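Long-range contacts in prophenoloxidase b (Marsupenaeus japonicus, PDB 3WKY), which probably oxidises phenols at a type 3 dicopper centre once the circulating precursor is activated: residues V186-E191 against N234-S239; F198-H203 against G382-A387; I505-K510 against F590-M595. One frame throughout, in Å; residues are numbered along the deposited sequence.

Contact 1 of 3, residues V186-E191 against N234-S239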
loop_
_atom_site.group_PDB
_atom_site.type_symbol
_atom_site.label_atom_id
_atom_site.label_comp_id
_atom_site.label_asym_id
_atom_site.label_seq_id
_atom_site.Cartn_x
_atom_site.Cartn_y
_atom_site.Cartn_z
ATOM N N VAL A 186 12.970 29.801 3.498
ATOM C CA VAL A 186 14.330 29.977 2.982
ATOM C C VAL A 186 14.316 30.309 1.479
ATOM O O VAL A 186 15.346 30.297 0.801
ATOM C CB VAL A 186 15.277 28.792 3.437
ATOM C CG1 VAL A 186 14.804 27.451 2.933
ATOM C CG2 VAL A 186 16.755 29.035 3.104
ATOM N N SER A 187 13.142 30.669 0.969
ATOM C CA SER A 187 13.027 31.027 -0.439
ATOM C C SER A 187 13.827 32.290 -0.790
ATOM O O SER A 187 14.320 32.410 -1.906
ATOM C CB SER A 187 11.561 31.165 -0.877
ATOM O OG SER A 187 10.960 32.329 -0.344
ATOM N N TYR A 188 13.978 33.221 0.156
ATOM C CA TYR A 188 14.775 34.426 -0.131
ATOM C C TYR A 188 16.204 34.065 -0.555
ATOM O O TYR A 188 16.823 34.758 -1.369
ATOM C CB TYR A 188 14.821 35.388 1.071
ATOM C CG TYR A 188 15.627 34.838 2.209
ATOM C CD1 TYR A 188 15.037 34.020 3.157
ATOM C CD2 TYR A 188 16.991 35.117 2.332
ATOM C CE1 TYR A 188 15.765 33.496 4.182
ATOM C CE2 TYR A 188 17.726 34.596 3.368
ATOM C CZ TYR A 188 17.103 33.788 4.289
ATOM O OH TYR A 188 17.817 33.252 5.325
ATOM N N TRP A 189 16.721 32.973 0.002
ATOM C CA TRP A 189 18.097 32.561 -0.236
ATOM C C TRP A 189 18.170 31.737 -1.517
ATOM O O TRP A 189 18.998 32.015 -2.389
ATOM C CB TRP A 189 18.597 31.773 0.977
ATOM C CG TRP A 189 20.102 31.636 1.167
ATOM C CD1 TRP A 189 20.927 32.488 1.862
ATOM C CD2 TRP A 189 20.935 30.552 0.719
ATOM N NE1 TRP A 189 22.223 32.003 1.859
ATOM C CE2 TRP A 189 22.256 30.822 1.158
ATOM C CE3 TRP A 189 20.694 29.378 -0.013
ATOM C CZ2 TRP A 189 23.332 29.964 0.882
ATOM C CZ3 TRP A 189 21.756 28.532 -0.290
ATOM C CH2 TRP A 189 23.056 28.819 0.171
ATOM N N ARG A 190 17.290 30.742 -1.659
ATOM C CA ARG A 190 17.276 29.929 -2.871
ATOM C C ARG A 190 16.997 30.769 -4.126
ATOM O O ARG A 190 17.523 30.486 -5.204
ATOM C CB ARG A 190 16.221 28.805 -2.766
ATOM C CG ARG A 190 16.540 27.714 -1.730
ATOM C CD ARG A 190 15.690 26.455 -2.030
ATOM N NE ARG A 190 14.285 26.858 -2.073
ATOM C CZ ARG A 190 13.444 26.758 -1.042
ATOM N NH1 ARG A 190 13.824 26.179 0.093
ATOM N NH2 ARG A 190 12.202 27.204 -1.163
ATOM N N GLU A 191 16.173 31.801 -3.984
ATOM C CA GLU A 191 15.772 32.614 -5.130
ATOM C C GLU A 191 16.655 33.853 -5.319
ATOM O O GLU A 191 16.459 34.616 -6.261
ATOM C CB GLU A 191 14.292 32.990 -5.010
ATOM C CG GLU A 191 13.369 31.748 -5.136
ATOM C CD GLU A 191 11.906 32.025 -4.824
ATOM O OE1 GLU A 191 11.540 33.198 -4.585
ATOM O OE2 GLU A 191 11.106 31.057 -4.826
ATOM N N ASN A 234 22.344 24.593 4.458
ATOM C CA ASN A 234 22.001 24.048 5.763
ATOM C C ASN A 234 22.234 25.027 6.905
ATOM O O ASN A 234 21.507 25.013 7.889
ATOM C CB ASN A 234 22.754 22.751 6.043
ATOM C CG ASN A 234 22.037 21.532 5.493
ATOM O OD1 ASN A 234 20.804 21.536 5.321
ATOM N ND2 ASN A 234 22.801 20.466 5.233
ATOM N N MET A 235 23.260 25.874 6.794
ATOM C CA MET A 235 23.474 26.855 7.839
ATOM C C MET A 235 22.346 27.867 7.847
ATOM O O MET A 235 21.929 28.352 8.901
ATOM C CB MET A 235 24.831 27.546 7.661
ATOM C CG MET A 235 25.959 26.556 7.643
ATOM S SD MET A 235 27.592 27.329 7.643
ATOM C CE MET A 235 28.492 25.933 7.003
ATOM N N GLU A 236 21.830 28.168 6.664
ATOM C CA GLU A 236 20.698 29.057 6.562
ATOM C C GLU A 236 19.452 28.369 7.164
ATOM O O GLU A 236 18.662 29.008 7.883
ATOM C CB GLU A 236 20.491 29.431 5.085
ATOM C CG GLU A 236 19.891 30.784 4.839
ATOM C CD GLU A 236 20.823 31.961 5.138
ATOM O OE1 GLU A 236 22.028 31.787 5.478
ATOM O OE2 GLU A 236 20.312 33.091 5.034
ATOM N N ARG A 237 19.282 27.072 6.894
ATOM C CA ARG A 237 18.134 26.339 7.450
ATOM C C ARG A 237 18.183 26.321 8.987
ATOM O O ARG A 237 17.186 26.600 9.657
ATOM C CB ARG A 237 18.063 24.915 6.887
ATOM C CG ARG A 237 17.823 24.874 5.358
ATOM C CD ARG A 237 17.806 23.436 4.815
ATOM N NE ARG A 237 16.620 22.705 5.271
ATOM C CZ ARG A 237 15.431 22.745 4.668
ATOM N NH1 ARG A 237 15.240 23.493 3.585
ATOM N NH2 ARG A 237 14.412 22.053 5.167
ATOM N N LEU A 238 19.344 25.995 9.540
ATOM C CA LEU A 238 19.503 26.014 11.000
ATOM C C LEU A 238 19.196 27.404 11.571
ATOM O O LEU A 238 18.574 27.521 12.637
ATOM C CB LEU A 238 20.905 25.536 11.420
ATOM C CG LEU A 238 21.188 24.045 11.167
ATOM C CD1 LEU A 238 22.672 23.717 11.343
ATOM C CD2 LEU A 238 20.346 23.157 12.087
ATOM N N SER A 239 19.610 28.454 10.858
ATOM C CA SER A 239 19.325 29.831 11.283
ATOM C C SER A 239 17.835 30.113 11.357
ATOM O O SER A 239 17.402 31.027 12.052
ATOM C CB SER A 239 19.963 30.853 10.331
ATOM O OG SER A 239 21.376 30.739 10.304
HETATM O O HOH W 1 23.740 33.586 3.894
#
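Val186, at the N-cap position of the short helix 187-190, faces helix 218-239, its CA 6.9 Å from the CA of Arg237. This helix-to-helix junction belongs to the copper-containing domain of the hemocyanin family, and Glu236 carries most of it. Its chain leaves with CG anti to the backbone N (chi1 -150°) and then bends at chi2, which lays the carboxylate beside the side chains of Tyr188 and Trp189. Tyr188 OH donates a short hydrogen bond of 2.5 Å to Glu236 OE2, meeting it on the anti side and 22° out of the carboxylate plane. Glu236 CG meanwhile sits over one face of the Trp189 indole in a CH-pi contact, 3.8 Å from the centroid of the five-membered ring. The two branches of Val186 divide between neighbours: CG2 lies 4.0 Å from Glu236 CG, and CG1 reaches Arg237 NH1. That guanidinium is held elsewhere, by Glu183 and the carbonyl of Lys243. The second carboxylate oxygen, Glu236 OE1, accepts from the backbone N of Arg582 and also from a water, 2.9 Å away; the same water, in the indole plane, takes the N-H of Trp189 NE1 at 3.0 Å.

Contact 2 of 3, residues F198-H203 against G382-A387. With CUO (Cu2-o2 cluster), chain J.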
loop_
_atom_site.group_PDB
_atom_site.type_symbol
_atom_site.label_atom_id
_atom_site.label_comp_id
_atom_site.label_asym_id
_atom_site.label_seq_id
_atom_site.Cartn_x
_atom_site.Cartn_y
_atom_site.Cartn_z
ATOM N N PHE A 198 25.384 33.079 -10.032
ATOM C CA PHE A 198 26.629 32.376 -9.725
ATOM C C PHE A 198 26.562 30.938 -10.244
ATOM O O PHE A 198 27.515 30.415 -10.819
ATOM C CB PHE A 198 26.897 32.400 -8.220
ATOM C CG PHE A 198 27.878 31.356 -7.760
ATOM C CD1 PHE A 198 29.229 31.466 -8.076
ATOM C CD2 PHE A 198 27.449 30.268 -7.007
ATOM C CE1 PHE A 198 30.137 30.506 -7.655
ATOM C CE2 PHE A 198 28.354 29.301 -6.572
ATOM C CZ PHE A 198 29.696 29.420 -6.895
ATOM N N HIS A 199 25.418 30.292 -10.047
ATOM C CA HIS A 199 25.260 28.938 -10.528
ATOM C C HIS A 199 25.405 28.847 -12.063
ATOM O O HIS A 199 26.057 27.945 -12.590
ATOM C CB HIS A 199 23.902 28.405 -10.072
ATOM C CG HIS A 199 23.788 26.932 -10.162
ATOM N ND1 HIS A 199 22.920 26.301 -11.026
ATOM C CD2 HIS A 199 24.444 25.948 -9.501
ATOM C CE1 HIS A 199 23.043 24.997 -10.896
ATOM N NE2 HIS A 199 23.946 24.763 -9.964
ATOM N N TRP A 200 24.787 29.780 -12.777
ATOM C CA TRP A 200 24.972 29.900 -14.227
ATOM C C TRP A 200 26.461 30.077 -14.573
ATOM O O TRP A 200 27.013 29.348 -15.408
ATOM C CB TRP A 200 24.128 31.082 -14.710
ATOM C CG TRP A 200 24.395 31.695 -16.080
ATOM C CD1 TRP A 200 25.325 32.666 -16.384
ATOM C CD2 TRP A 200 23.637 31.481 -17.286
ATOM N NE1 TRP A 200 25.215 33.027 -17.712
ATOM C CE2 TRP A 200 24.184 32.324 -18.284
ATOM C CE3 TRP A 200 22.553 30.655 -17.620
ATOM C CZ2 TRP A 200 23.698 32.347 -19.595
ATOM C CZ3 TRP A 200 22.065 30.679 -18.937
ATOM C CH2 TRP A 200 22.640 31.522 -19.904
ATOM N N HIS A 201 27.106 31.036 -13.921
ATOM C CA HIS A 201 28.529 31.267 -14.167
ATOM C C HIS A 201 29.384 30.045 -13.900
ATOM O O HIS A 201 30.291 29.723 -14.687
ATOM C CB HIS A 201 29.030 32.469 -13.367
ATOM C CG HIS A 201 28.712 33.774 -14.022
ATOM N ND1 HIS A 201 29.499 34.308 -15.025
ATOM C CD2 HIS A 201 27.693 34.645 -13.837
ATOM C CE1 HIS A 201 28.976 35.455 -15.425
ATOM N NE2 HIS A 201 27.880 35.682 -14.724
ATOM N N TRP A 202 29.105 29.356 -12.798
ATOM C CA TRP A 202 29.914 28.190 -12.473
ATOM C C TRP A 202 29.853 27.169 -13.598
ATOM O O TRP A 202 30.874 26.616 -14.024
ATOM C CB TRP A 202 29.523 27.553 -11.124
ATOM C CG TRP A 202 30.565 26.541 -10.732
ATOM C CD1 TRP A 202 31.679 26.761 -9.952
ATOM C CD2 TRP A 202 30.653 25.188 -11.187
ATOM N NE1 TRP A 202 32.432 25.607 -9.875
ATOM C CE2 TRP A 202 31.821 24.630 -10.629
ATOM C CE3 TRP A 202 29.847 24.386 -12.013
ATOM C CZ2 TRP A 202 32.207 23.304 -10.869
ATOM C CZ3 TRP A 202 30.230 23.072 -12.249
ATOM C CH2 TRP A 202 31.395 22.543 -11.677
ATOM N N HIS A 203 28.648 26.897 -14.085
ATOM C CA HIS A 203 28.505 25.863 -15.085
ATOM C C HIS A 203 28.968 26.283 -16.467
ATOM O O HIS A 203 29.231 25.433 -17.310
ATOM C CB HIS A 203 27.074 25.349 -15.130
ATOM C CG HIS A 203 26.778 24.396 -14.023
ATOM N ND1 HIS A 203 27.193 23.084 -14.049
ATOM C CD2 HIS A 203 26.137 24.573 -12.845
ATOM C CE1 HIS A 203 26.807 22.485 -12.938
ATOM N NE2 HIS A 203 26.171 23.368 -12.194
ATOM N N GLY A 382 15.576 22.148 -14.772
ATOM C CA GLY A 382 16.170 21.920 -16.081
ATOM C C GLY A 382 17.162 22.990 -16.562
ATOM O O GLY A 382 17.763 22.827 -17.624
ATOM N N ALA A 383 17.352 24.066 -15.798
ATOM C CA ALA A 383 18.199 25.180 -16.267
ATOM C C ALA A 383 19.120 25.680 -15.167
ATOM O O ALA A 383 18.684 25.820 -14.029
ATOM C CB ALA A 383 17.325 26.320 -16.766
ATOM N N VAL A 384 20.379 25.983 -15.497
ATOM C CA VAL A 384 21.336 26.338 -14.442
ATOM C C VAL A 384 21.056 27.671 -13.783
ATOM O O VAL A 384 21.420 27.879 -12.624
ATOM C CB VAL A 384 22.822 26.282 -14.913
ATOM C CG1 VAL A 384 23.257 24.839 -15.139
ATOM C CG2 VAL A 384 23.025 27.100 -16.183
ATOM N N GLU A 385 20.433 28.590 -14.509
ATOM C CA GLU A 385 20.186 29.904 -13.929
ATOM C C GLU A 385 18.937 29.931 -13.055
ATOM O O GLU A 385 18.682 30.933 -12.383
ATOM C CB GLU A 385 20.145 31.003 -15.009
ATOM C CG GLU A 385 18.907 30.995 -15.916
ATOM C CD GLU A 385 18.934 29.940 -17.013
ATOM O OE1 GLU A 385 19.770 29.005 -16.991
ATOM O OE2 GLU A 385 18.095 30.047 -17.928
ATOM N N THR A 386 18.174 28.832 -13.038
ATOM C CA THR A 386 16.949 28.779 -12.228
ATOM C C THR A 386 16.854 27.616 -11.218
ATOM O O THR A 386 16.013 27.654 -10.323
ATOM C CB THR A 386 15.679 28.694 -13.119
ATOM O OG1 THR A 386 15.782 27.560 -13.991
ATOM C CG2 THR A 386 15.484 29.980 -13.948
ATOM N N ALA A 387 17.683 26.586 -11.373
ATOM C CA ALA A 387 17.500 25.342 -10.605
ATOM C C ALA A 387 17.623 25.516 -9.095
ATOM O O ALA A 387 16.895 24.880 -8.330
ATOM C CB ALA A 387 18.449 24.248 -11.096
HETATM CU CU1 CUO J . 25.102 22.921 -10.231
HETATM CU CU2 CUO J . 23.018 19.984 -10.184
HETATM O O1 CUO J . 24.416 21.179 -10.926
HETATM O O2 CUO J . 23.056 22.103 -10.701
#
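His199 is the first residue along 198-203 to meet the loop 382-387, and it works at both ends of its imidazole. ND1 donates to the backbone O of Val384 at 2.7 Å, with an N-H...O angle of 167°; the carbonyl oxygen lies in the ring plane and offers a lone pair. NE2, on the far side of the ring, binds CU1 of the Cu2-O2 cluster at 2.2 Å. The loop thus provides a second-shell carbonyl that probably fixes the rotation of this copper ligand. At Trp200 the chains come closest, its CA 4.8 Å from that of Glu385. The two side chains run side by side, and Glu385 OE1 approaches the benzene edge of the indole, 3.3 Å from Trp200 CE3, with the carboxylate nearly perpendicular to the ring. Glu385 OE2 forms a salt bridge with Arg141. One helical turn after His199, His203 puts its NE2 2.3 Å from CU1, while Val384 CG1 leans against the ring, 3.7 Å from His203 CD2. Histidines four residues apart on one helix are characteristic of arthropod hemocyanin and prophenoloxidase copper sites; His357 and His361 repeat the spacing, and His226 completes the protein ligands of this copper. Helix 193-205 packs through Phe198 and Trp202 on helix 218-239, which supplies His226, and through His199, Trp200 and His203 on the loop joining helices 356-365 and 391-409, with helix 134-137 against Trp200 and Glu385.

Contact 3 of 3, residues I505-K510 against F590-M595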
loop_
_atom_site.group_PDB
_atom_site.type_symbol
_atom_site.label_atom_id
_atom_site.label_comp_id
_atom_site.label_asym_id
_atom_site.label_seq_id
_atom_site.Cartn_x
_atom_site.Cartn_y
_atom_site.Cartn_z
ATOM N N ILE A 505 40.862 28.614 6.183
ATOM C CA ILE A 505 39.902 29.004 7.204
ATOM C C ILE A 505 38.510 28.508 6.812
ATOM O O ILE A 505 38.065 28.773 5.700
ATOM C CB ILE A 505 39.886 30.521 7.357
ATOM C CG1 ILE A 505 41.309 30.983 7.730
ATOM C CG2 ILE A 505 38.873 30.940 8.401
ATOM C CD1 ILE A 505 41.411 32.387 8.264
ATOM N N PHE A 506 37.848 27.779 7.713
ATOM C CA PHE A 506 36.537 27.170 7.400
ATOM C C PHE A 506 35.540 27.437 8.521
ATOM O O PHE A 506 35.930 27.633 9.674
ATOM C CB PHE A 506 36.679 25.652 7.175
ATOM C CG PHE A 506 37.413 25.291 5.913
ATOM C CD1 PHE A 506 38.798 25.213 5.890
ATOM C CD2 PHE A 506 36.715 25.038 4.736
ATOM C CE1 PHE A 506 39.475 24.887 4.715
ATOM C CE2 PHE A 506 37.385 24.709 3.565
ATOM C CZ PHE A 506 38.764 24.627 3.556
ATOM N N LEU A 507 34.247 27.428 8.181
ATOM C CA LEU A 507 33.184 27.771 9.117
ATOM C C LEU A 507 32.201 26.602 9.179
ATOM O O LEU A 507 31.966 25.948 8.158
ATOM C CB LEU A 507 32.423 29.010 8.615
ATOM C CG LEU A 507 31.395 29.686 9.535
ATOM C CD1 LEU A 507 32.097 30.553 10.586
ATOM C CD2 LEU A 507 30.408 30.527 8.731
ATOM N N ALA A 508 31.648 26.336 10.364
ATOM C CA ALA A 508 30.552 25.366 10.518
ATOM C C ALA A 508 29.773 25.687 11.784
ATOM O O ALA A 508 30.334 26.218 12.736
ATOM C CB ALA A 508 31.095 23.939 10.582
ATOM N N PRO A 509 28.472 25.366 11.810
ATOM C CA PRO A 509 27.756 25.579 13.076
ATOM C C PRO A 509 28.309 24.667 14.168
ATOM O O PRO A 509 28.811 23.571 13.877
ATOM C CB PRO A 509 26.311 25.158 12.744
ATOM C CG PRO A 509 26.227 25.203 11.246
ATOM C CD PRO A 509 27.596 24.832 10.748
ATOM N N LYS A 510 28.225 25.110 15.415
ATOM C CA LYS A 510 28.696 24.296 16.523
ATOM C C LYS A 510 27.665 23.232 16.925
ATOM O O LYS A 510 28.028 22.100 17.278
ATOM C CB LYS A 510 29.057 25.191 17.720
ATOM C CG LYS A 510 29.652 24.435 18.897
ATOM C CD LYS A 510 30.299 25.395 19.901
ATOM C CE LYS A 510 30.958 24.633 21.053
ATOM N NZ LYS A 510 31.602 25.566 22.025
ATOM N N PHE A 590 29.230 29.571 15.751
ATOM C CA PHE A 590 29.933 28.858 14.685
ATOM C C PHE A 590 31.387 28.591 15.036
ATOM O O PHE A 590 32.055 29.431 15.655
ATOM C CB PHE A 590 29.914 29.662 13.381
ATOM C CG PHE A 590 28.564 29.755 12.730
ATOM C CD1 PHE A 590 27.608 30.639 13.207
ATOM C CD2 PHE A 590 28.270 28.991 11.602
ATOM C CE1 PHE A 590 26.364 30.742 12.600
ATOM C CE2 PHE A 590 27.022 29.084 10.981
ATOM C CZ PHE A 590 26.067 29.966 11.487
ATOM N N HIS A 591 31.881 27.424 14.621
ATOM C CA HIS A 591 33.312 27.160 14.645
ATOM C C HIS A 591 33.980 27.962 13.536
ATOM O O HIS A 591 33.445 28.066 12.433
ATOM C CB HIS A 591 33.602 25.684 14.377
ATOM C CG HIS A 591 33.141 24.751 15.453
ATOM N ND1 HIS A 591 33.584 24.834 16.757
ATOM C CD2 HIS A 591 32.315 23.677 15.403
ATOM C CE1 HIS A 591 33.028 23.869 17.469
ATOM N NE2 HIS A 591 32.256 23.151 16.671
ATOM N N PHE A 592 35.174 28.482 13.820
ATOM C CA PHE A 592 35.972 29.235 12.852
ATOM C C PHE A 592 37.343 28.559 12.903
ATOM O O PHE A 592 38.188 28.879 13.746
ATOM C CB PHE A 592 36.020 30.700 13.307
ATOM C CG PHE A 592 36.584 31.680 12.299
ATOM C CD1 PHE A 592 37.951 31.974 12.285
ATOM C CD2 PHE A 592 35.742 32.396 11.454
ATOM C CE1 PHE A 592 38.473 32.915 11.390
ATOM C CE2 PHE A 592 36.254 33.338 10.562
ATOM C CZ PHE A 592 37.626 33.599 10.536
ATOM N N PHE A 593 37.541 27.580 12.028
ATOM C CA PHE A 593 38.745 26.747 12.026
ATOM C C PHE A 593 39.842 27.434 11.224
ATOM O O PHE A 593 39.593 27.913 10.113
ATOM C CB PHE A 593 38.412 25.382 11.393
ATOM C CG PHE A 593 39.626 24.511 11.065
ATOM C CD1 PHE A 593 40.336 24.680 9.869
ATOM C CD2 PHE A 593 39.999 23.483 11.910
ATOM C CE1 PHE A 593 41.419 23.869 9.555
ATOM C CE2 PHE A 593 41.086 22.660 11.608
ATOM C CZ PHE A 593 41.793 22.851 10.422
ATOM N N VAL A 594 41.057 27.472 11.776
ATOM C CA VAL A 594 42.191 28.111 11.104
ATOM C C VAL A 594 43.379 27.156 11.057
ATOM O O VAL A 594 43.802 26.638 12.094
ATOM C CB VAL A 594 42.637 29.398 11.855
ATOM C CG1 VAL A 594 43.827 30.061 11.137
ATOM C CG2 VAL A 594 41.473 30.364 12.006
ATOM N N MET A 595 43.925 26.926 9.863
ATOM C CA MET A 595 45.138 26.126 9.741
ATOM C C MET A 595 46.224 26.839 8.936
ATOM O O MET A 595 45.961 27.398 7.867
ATOM C CB MET A 595 44.835 24.772 9.103
ATOM C CG MET A 595 46.044 23.860 8.978
ATOM S SD MET A 595 45.585 22.310 8.163
ATOM C CE MET A 595 47.085 21.333 8.329
HETATM O O HOH W 2 30.555 21.083 17.393
#
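His591 holds CG anti to its carbonyl carbon (chi1 -67°), while Lys510 carries CG opposite the backbone N (chi1 -176°) and runs on extended, and these torsions bring the lysine's aliphatic chain across the imidazole at about a right angle. Lys510 CB lies over one face of the His591 ring, 4.2 Å from its centroid, in a CH-pi contact, and Lys510 CG is 3.7 Å from His591 NE2. A water in the ring plane joins the two residues by a second route, hydrogen-bonded to His591 NE2 at 2.8 Å and donating to Lys510 O. The ammonium end goes on to a salt bridge with Glu659. Replacing His591 by an alanine would probably leave that water without its ring partner and open a gap beneath the methylenes of Lys510. The backbones run antiparallel, 162° between their directions. Paired hydrogen bonds link Phe506 with Phe593 and Ala508 with His591, the shortest being His591 N to Ala508 O at 2.7 Å. Beyond them Pro509 has no N-H to give, and its buried O finds no partner in the model. On the sheet face with Leu507 and Val594, Ile505 CG2 sits over the Phe592 ring, 3.9 Å from its centroid. Leu507 CD1 reaches Phe590 CB at 3.7 Å, diagonally across the strands. On the other face Phe506 CD1 and Phe593 CD1 are 4.3 Å apart, a looser, oblique meeting of rings. Strands 528-534 and 655-664 flank the pair, and Phe506 touches Tyr224 of helix 218-239. Two neighbouring antiparallel strands inside a larger sheet, with mainly apolar side chains on both faces, fit the immunoglobulin-like domain of the hemocyanin family.

Overall arrangement
From the N terminus, contact 1 opens at 186-191 and contact 2 at 198-203 before contact 1 closes at 234-239, so the two cross. Contact 1 closes a mainly helical loop that includes helix 193-205, whereas contact 2 spans far more chain, returning at 382-387 beside the copper site. Both lie in the copper-containing domain, without touching. Contact 3 follows in series, pairing strands 501-509 and 588-598 of the Ig-like domain and closing a 79-residue, mostly irregular loop that includes strand 528-534. It touches contact 1: Met235 and Leu238 pack on Pro509, and Met235 also on Phe590, so helix 218-239 bridges the two domains. Contact 2 stays about 14 Å from contact 3 at the nearest atoms.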